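Local coordinates for pumilio homolog 23 (Arabidopsis thaliana, PDB 5WZJ), which recognises a specific sequence of 18S rRNA through Pumilio repeats stacked into a right-handed superhelix, and may also regulate mRNA translation and stability, at residues Y121-I135 with G200-L212. Residues are numbered along the deposited sequence; the frame is centred on the assembly and turned at random. Where two conformers were deposited one is given.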
loop_
_atom_site.group_PDB
_atom_site.type_symbol
_atom_site.label_atom_id
_atom_site.label_comp_id
_atom_site.label_asym_id
_atom_site.label_seq_id
_atom_site.Cartn_x
_atom_site.Cartn_y
_atom_site.Cartn_z
ATOM N N TYR A 121 15.251 -27.556 3.210
ATOM C CA TYR A 121 14.003 -27.371 3.943
ATOM C C TYR A 121 14.155 -27.701 5.422
ATOM O O TYR A 121 13.799 -26.891 6.283
ATOM C CB TYR A 121 12.884 -28.219 3.339
ATOM C CG TYR A 121 11.548 -27.942 3.996
ATOM C CD1 TYR A 121 10.751 -26.901 3.547
ATOM C CD2 TYR A 121 11.097 -28.703 5.078
ATOM C CE1 TYR A 121 9.533 -26.620 4.143
ATOM C CE2 TYR A 121 9.870 -28.428 5.689
ATOM C CZ TYR A 121 9.099 -27.377 5.209
ATOM O OH TYR A 121 7.889 -27.070 5.778
ATOM N N SER A 122 14.649 -28.903 5.744
ATOM C CA SER A 122 14.655 -29.334 7.141
ATOM C C SER A 122 15.700 -28.603 7.964
ATOM O O SER A 122 15.506 -28.393 9.166
ATOM C CB SER A 122 14.879 -30.843 7.242
ATOM O OG SER A 122 13.650 -31.517 7.034
ATOM N N VAL A 123 16.821 -28.233 7.354
ATOM C CA VAL A 123 17.823 -27.473 8.086
ATOM C C VAL A 123 17.283 -26.083 8.431
ATOM O O VAL A 123 17.470 -25.590 9.548
ATOM C CB VAL A 123 19.125 -27.430 7.265
ATOM C CG1 VAL A 123 20.123 -26.555 7.907
ATOM C CG2 VAL A 123 19.703 -28.843 7.153
ATOM N N ILE A 124 16.567 -25.450 7.498
ATOM C CA ILE A 124 15.955 -24.155 7.795
ATOM C C ILE A 124 14.921 -24.303 8.904
ATOM O O ILE A 124 14.901 -23.529 9.867
ATOM C CB ILE A 124 15.327 -23.541 6.532
ATOM C CG1 ILE A 124 16.387 -23.258 5.465
ATOM C CG2 ILE A 124 14.601 -22.243 6.884
ATOM C CD1 ILE A 124 15.791 -22.777 4.155
ATOM N N GLU A 125 14.038 -25.301 8.773
ATOM C CA GLU A 125 12.982 -25.496 9.761
ATOM C C GLU A 125 13.556 -25.693 11.156
ATOM O O GLU A 125 13.007 -25.182 12.133
ATOM C CB GLU A 125 12.105 -26.690 9.376
ATOM C CG GLU A 125 10.967 -26.951 10.346
ATOM C CD GLU A 125 10.275 -28.267 10.069
ATOM O OE1 GLU A 125 10.965 -29.309 10.045
ATOM O OE2 GLU A 125 9.049 -28.255 9.850
ATOM N N GLU A 126 14.659 -26.433 11.271
ATOM C CA GLU A 126 15.268 -26.640 12.581
ATOM C C GLU A 126 15.821 -25.329 13.150
ATOM O O GLU A 126 15.705 -25.074 14.356
ATOM C CB GLU A 126 16.369 -27.698 12.469
ATOM C CG GLU A 126 17.190 -27.924 13.725
ATOM C CD GLU A 126 18.298 -28.979 13.517
ATOM O OE1 GLU A 126 18.955 -28.974 12.445
ATOM O OE2 GLU A 126 18.504 -29.815 14.425
ATOM N N ALA A 127 16.441 -24.491 12.306
ATOM C CA ALA A 127 16.925 -23.194 12.784
ATOM C C ALA A 127 15.764 -22.317 13.243
ATOM O O ALA A 127 15.835 -21.682 14.302
ATOM C CB ALA A 127 17.732 -22.489 11.692
ATOM N N LEU A 128 14.678 -22.285 12.467
ATOM C CA LEU A 128 13.496 -21.542 12.891
ATOM C C LEU A 128 12.933 -22.091 14.199
ATOM O O LEU A 128 12.529 -21.325 15.081
ATOM C CB LEU A 128 12.435 -21.570 11.796
ATOM C CG LEU A 128 12.849 -20.867 10.506
ATOM C CD1 LEU A 128 11.842 -21.148 9.422
ATOM C CD2 LEU A 128 12.970 -19.359 10.731
ATOM N N HIS A 129 12.917 -23.416 14.360
ATOM C CA HIS A 129 12.374 -23.974 15.594
ATOM C C HIS A 129 13.153 -23.493 16.813
ATOM O O HIS A 129 12.559 -23.096 17.824
ATOM C CB HIS A 129 12.358 -25.502 15.547
ATOM C CG HIS A 129 11.779 -26.122 16.782
ATOM N ND1 HIS A 129 10.428 -26.105 17.060
ATOM C CD2 HIS A 129 12.372 -26.735 17.835
ATOM C CE1 HIS A 129 10.209 -26.710 18.214
ATOM N NE2 HIS A 129 11.373 -27.096 18.708
ATOM N N SER A 130 14.489 -23.508 16.741
ATOM C CA SER A 130 15.265 -23.093 17.906
ATOM C C SER A 130 14.967 -21.637 18.267
ATOM O O SER A 130 14.870 -21.291 19.451
ATOM C CB SER A 130 16.763 -23.314 17.655
ATOM O OG SER A 130 17.213 -22.531 16.569
ATOM N N ILE A 131 14.752 -20.791 17.258
ATOM C CA ILE A 131 14.454 -19.379 17.496
ATOM C C ILE A 131 13.040 -19.212 18.050
ATOM O O ILE A 131 12.819 -18.481 19.022
ATOM C CB ILE A 131 14.639 -18.571 16.195
ATOM C CG1 ILE A 131 16.097 -18.536 15.772
ATOM C CG2 ILE A 131 14.160 -17.133 16.357
ATOM C CD1 ILE A 131 16.281 -17.797 14.451
ATOM N N CYS A 132 12.052 -19.853 17.418
ATOM C CA CYS A 132 10.668 -19.652 17.847
ATOM C C CYS A 132 10.443 -20.171 19.258
ATOM O O CYS A 132 9.654 -19.593 20.023
ATOM C CB CYS A 132 9.702 -20.336 16.874
ATOM S SG CYS A 132 9.632 -19.572 15.219
ATOM N N LYS A 133 11.139 -21.248 19.621
ATOM C CA LYS A 133 10.948 -21.849 20.934
ATOM C C LYS A 133 11.378 -20.898 22.047
ATOM O O LYS A 133 10.672 -20.757 23.052
ATOM C CB LYS A 133 11.713 -23.165 20.997
ATOM C CG LYS A 133 11.457 -24.011 22.215
ATOM C CD LYS A 133 11.861 -25.447 21.894
ATOM C CE LYS A 133 12.481 -26.152 23.091
ATOM N NZ LYS A 133 11.520 -26.267 24.215
ATOM N N VAL A 134 12.526 -20.232 21.886
ATOM C CA VAL A 134 12.951 -19.286 22.916
ATOM C C VAL A 134 12.026 -18.079 22.935
ATOM O O VAL A 134 11.746 -17.516 24.002
ATOM C CB VAL A 134 14.429 -18.865 22.730
ATOM C CG1 VAL A 134 14.621 -18.027 21.470
ATOM C CG2 VAL A 134 14.931 -18.089 23.947
ATOM N N ILE A 135 11.502 -17.679 21.775
ATOM C CA ILE A 135 10.611 -16.523 21.746
ATOM C C ILE A 135 9.295 -16.856 22.436
ATOM O O ILE A 135 8.828 -16.120 23.315
ATOM C CB ILE A 135 10.389 -16.040 20.298
ATOM C CG1 ILE A 135 11.683 -15.412 19.766
ATOM C CG2 ILE A 135 9.205 -15.046 20.246
ATOM C CD1 ILE A 135 11.661 -15.089 18.283
ATOM N N GLY A 200 6.561 -22.294 2.555
ATOM C CA GLY A 200 6.984 -21.829 3.856
ATOM C C GLY A 200 7.009 -22.967 4.854
ATOM O O GLY A 200 7.179 -24.136 4.503
ATOM N N PHE A 201 6.811 -22.611 6.122
ATOM C CA PHE A 201 6.817 -23.555 7.238
ATOM C C PHE A 201 5.503 -23.347 7.983
ATOM O O PHE A 201 5.467 -22.699 9.038
ATOM C CB PHE A 201 8.056 -23.345 8.110
ATOM C CG PHE A 201 9.326 -23.355 7.310
ATOM C CD1 PHE A 201 9.765 -22.204 6.678
ATOM C CD2 PHE A 201 10.021 -24.537 7.107
ATOM C CE1 PHE A 201 10.909 -22.208 5.884
ATOM C CE2 PHE A 201 11.165 -24.554 6.321
ATOM C CZ PHE A 201 11.609 -23.386 5.706
ATOM N N PRO A 202 4.395 -23.873 7.441
ATOM C CA PRO A 202 3.071 -23.549 8.005
ATOM C C PRO A 202 2.942 -23.905 9.473
ATOM O O PRO A 202 2.397 -23.112 10.251
ATOM C CB PRO A 202 2.106 -24.376 7.132
ATOM C CG PRO A 202 2.825 -24.556 5.838
ATOM C CD PRO A 202 4.293 -24.710 6.232
ATOM N N GLY A 203 3.443 -25.072 9.879
ATOM C CA GLY A 203 3.374 -25.444 11.281
ATOM C C GLY A 203 4.192 -24.528 12.179
ATOM O O GLY A 203 3.822 -24.289 13.332
ATOM N N MET A 204 5.319 -24.019 11.675
ATOM C CA MET A 204 6.137 -23.117 12.481
ATOM C C MET A 204 5.466 -21.753 12.627
ATOM O O MET A 204 5.477 -21.166 13.715
ATOM C CB MET A 204 7.526 -22.977 11.864
ATOM C CG MET A 204 8.554 -22.337 12.796
ATOM S SD MET A 204 8.994 -23.419 14.183
ATOM C CE MET A 204 9.404 -24.929 13.299
ATOM N N LEU A 205 4.887 -21.231 11.541
ATOM C CA LEU A 205 4.142 -19.976 11.629
ATOM C C LEU A 205 3.019 -20.085 12.656
ATOM O O LEU A 205 2.872 -19.221 13.532
ATOM C CB LEU A 205 3.586 -19.595 10.257
ATOM C CG LEU A 205 2.754 -18.307 10.183
ATOM C CD1 LEU A 205 3.593 -17.095 10.598
ATOM C CD2 LEU A 205 2.193 -18.092 8.787
ATOM N N THR A 206 2.238 -21.168 12.582
ATOM C CA THR A 206 1.136 -21.374 13.525
ATOM C C THR A 206 1.651 -21.454 14.955
ATOM O O THR A 206 1.106 -20.817 15.862
ATOM C CB THR A 206 0.364 -22.646 13.146
ATOM O OG1 THR A 206 -0.211 -22.470 11.840
ATOM C CG2 THR A 206 -0.749 -22.942 14.162
ATOM N N TYR A 207 2.726 -22.218 15.164
ATOM C CA TYR A 207 3.296 -22.382 16.495
ATOM C C TYR A 207 3.799 -21.054 17.047
ATOM O O TYR A 207 3.532 -20.714 18.206
ATOM C CB TYR A 207 4.431 -23.409 16.434
ATOM C CG TYR A 207 5.373 -23.428 17.621
ATOM C CD1 TYR A 207 4.963 -23.940 18.849
ATOM C CD2 TYR A 207 6.695 -22.980 17.502
ATOM C CE1 TYR A 207 5.833 -23.976 19.943
ATOM C CE2 TYR A 207 7.577 -23.004 18.593
ATOM C CZ TYR A 207 7.134 -23.513 19.810
ATOM O OH TYR A 207 7.982 -23.571 20.895
ATOM N N LEU A 208 4.544 -20.295 16.234
ATOM C CA LEU A 208 5.063 -19.009 16.693
ATOM C C LEU A 208 3.922 -18.061 17.041
ATOM O O LEU A 208 3.885 -17.485 18.135
ATOM C CB LEU A 208 5.975 -18.394 15.622
ATOM C CG LEU A 208 6.372 -16.934 15.859
ATOM C CD1 LEU A 208 7.152 -16.777 17.189
ATOM C CD2 LEU A 208 7.197 -16.425 14.665
ATOM N N LEU A 209 2.962 -17.912 16.123
ATOM C CA LEU A 209 1.861 -16.978 16.339
ATOM C C LEU A 209 1.013 -17.378 17.543
ATOM O O LEU A 209 0.617 -16.518 18.334
ATOM C CB LEU A 209 0.995 -16.866 15.074
ATOM C CG LEU A 209 -0.212 -15.912 15.150
ATOM C CD1 LEU A 209 0.227 -14.529 15.597
ATOM C CD2 LEU A 209 -0.982 -15.828 13.808
ATOM N N SER A 210 0.743 -18.677 17.724
ATOM C CA SER A 210 -0.014 -19.082 18.911
ATOM C C SER A 210 0.724 -18.709 20.195
ATOM O O SER A 210 0.097 -18.311 21.186
ATOM C CB SER A 210 -0.315 -20.582 18.879
ATOM O OG SER A 210 -1.275 -20.853 17.859
ATOM N N GLY A 211 2.052 -18.825 20.199
ATOM C CA GLY A 211 2.811 -18.349 21.348
ATOM C C GLY A 211 2.677 -16.850 21.564
ATOM O O GLY A 211 2.596 -16.380 22.703
ATOM N N LEU A 212 2.643 -16.076 20.475
ATOM C CA LEU A 212 2.497 -14.632 20.628
ATOM C C LEU A 212 1.135 -14.255 21.173
ATOM O O LEU A 212 0.976 -13.153 21.708
ATOM C CB LEU A 212 2.703 -13.910 19.292
ATOM C CG LEU A 212 4.045 -14.166 18.590
ATOM C CD1 LEU A 212 4.126 -13.356 17.282
ATOM C CD2 LEU A 212 5.220 -13.847 19.503
#
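The phenol ring of Tyr121 overlaps Phe201 in an offset stack, carrying Phe201 CE2 over one face, toward the tyrosine's rim: the planes are 27° apart, the centroids 4.7 Å. With CG anti to the backbone N, the phenol runs alongside Phe201 in the opposing sense and brings its OH to Gly200 O at 3.3 Å, a long hydrogen bond that meets the acceptor in the carbonyl plane on a lone pair. Leu128 CD1 covers a face of the Phe201 ring in a CH-pi contact, 3.9 Å from the centroid and 24° off the normal, while Ile124 CG2 packs against CZ at 3.4 Å. Leu115 and a backbone hydrogen bond to Cys159 further fix Phe201, the N-cap residue of helix 202-213. With an alanine at Tyr121, Phe201 would probably lack its stacking partner and be freer to turn, and Gly200 O would be left without this donor.

Farther along, Met204 is a knob in the hole formed by Glu125, Leu128, His129 and Cys132. Bends at chi2 and chi3 fold its chain so that SD lies 3.7 Å from His129 CA and CE touches Glu125 O and His129 CB. Tyr207 turns its edge to Cys132 CB (3.8 Å from CE2), and Cys132 SG rests on Leu208 CB.

The axes of 121-135 and 202-212 come within 9.6 Å and diverge by 13°, the near-parallel packing expected inside the Pumilio superhelix, with Leu155 and Leu158 of helix 146-160 also packing on Leu128. Such chemistry implies a contact held mainly by apolar burial and shape fit, the single bond from Tyr121 OH to Gly200 O setting the phenol's place at one end.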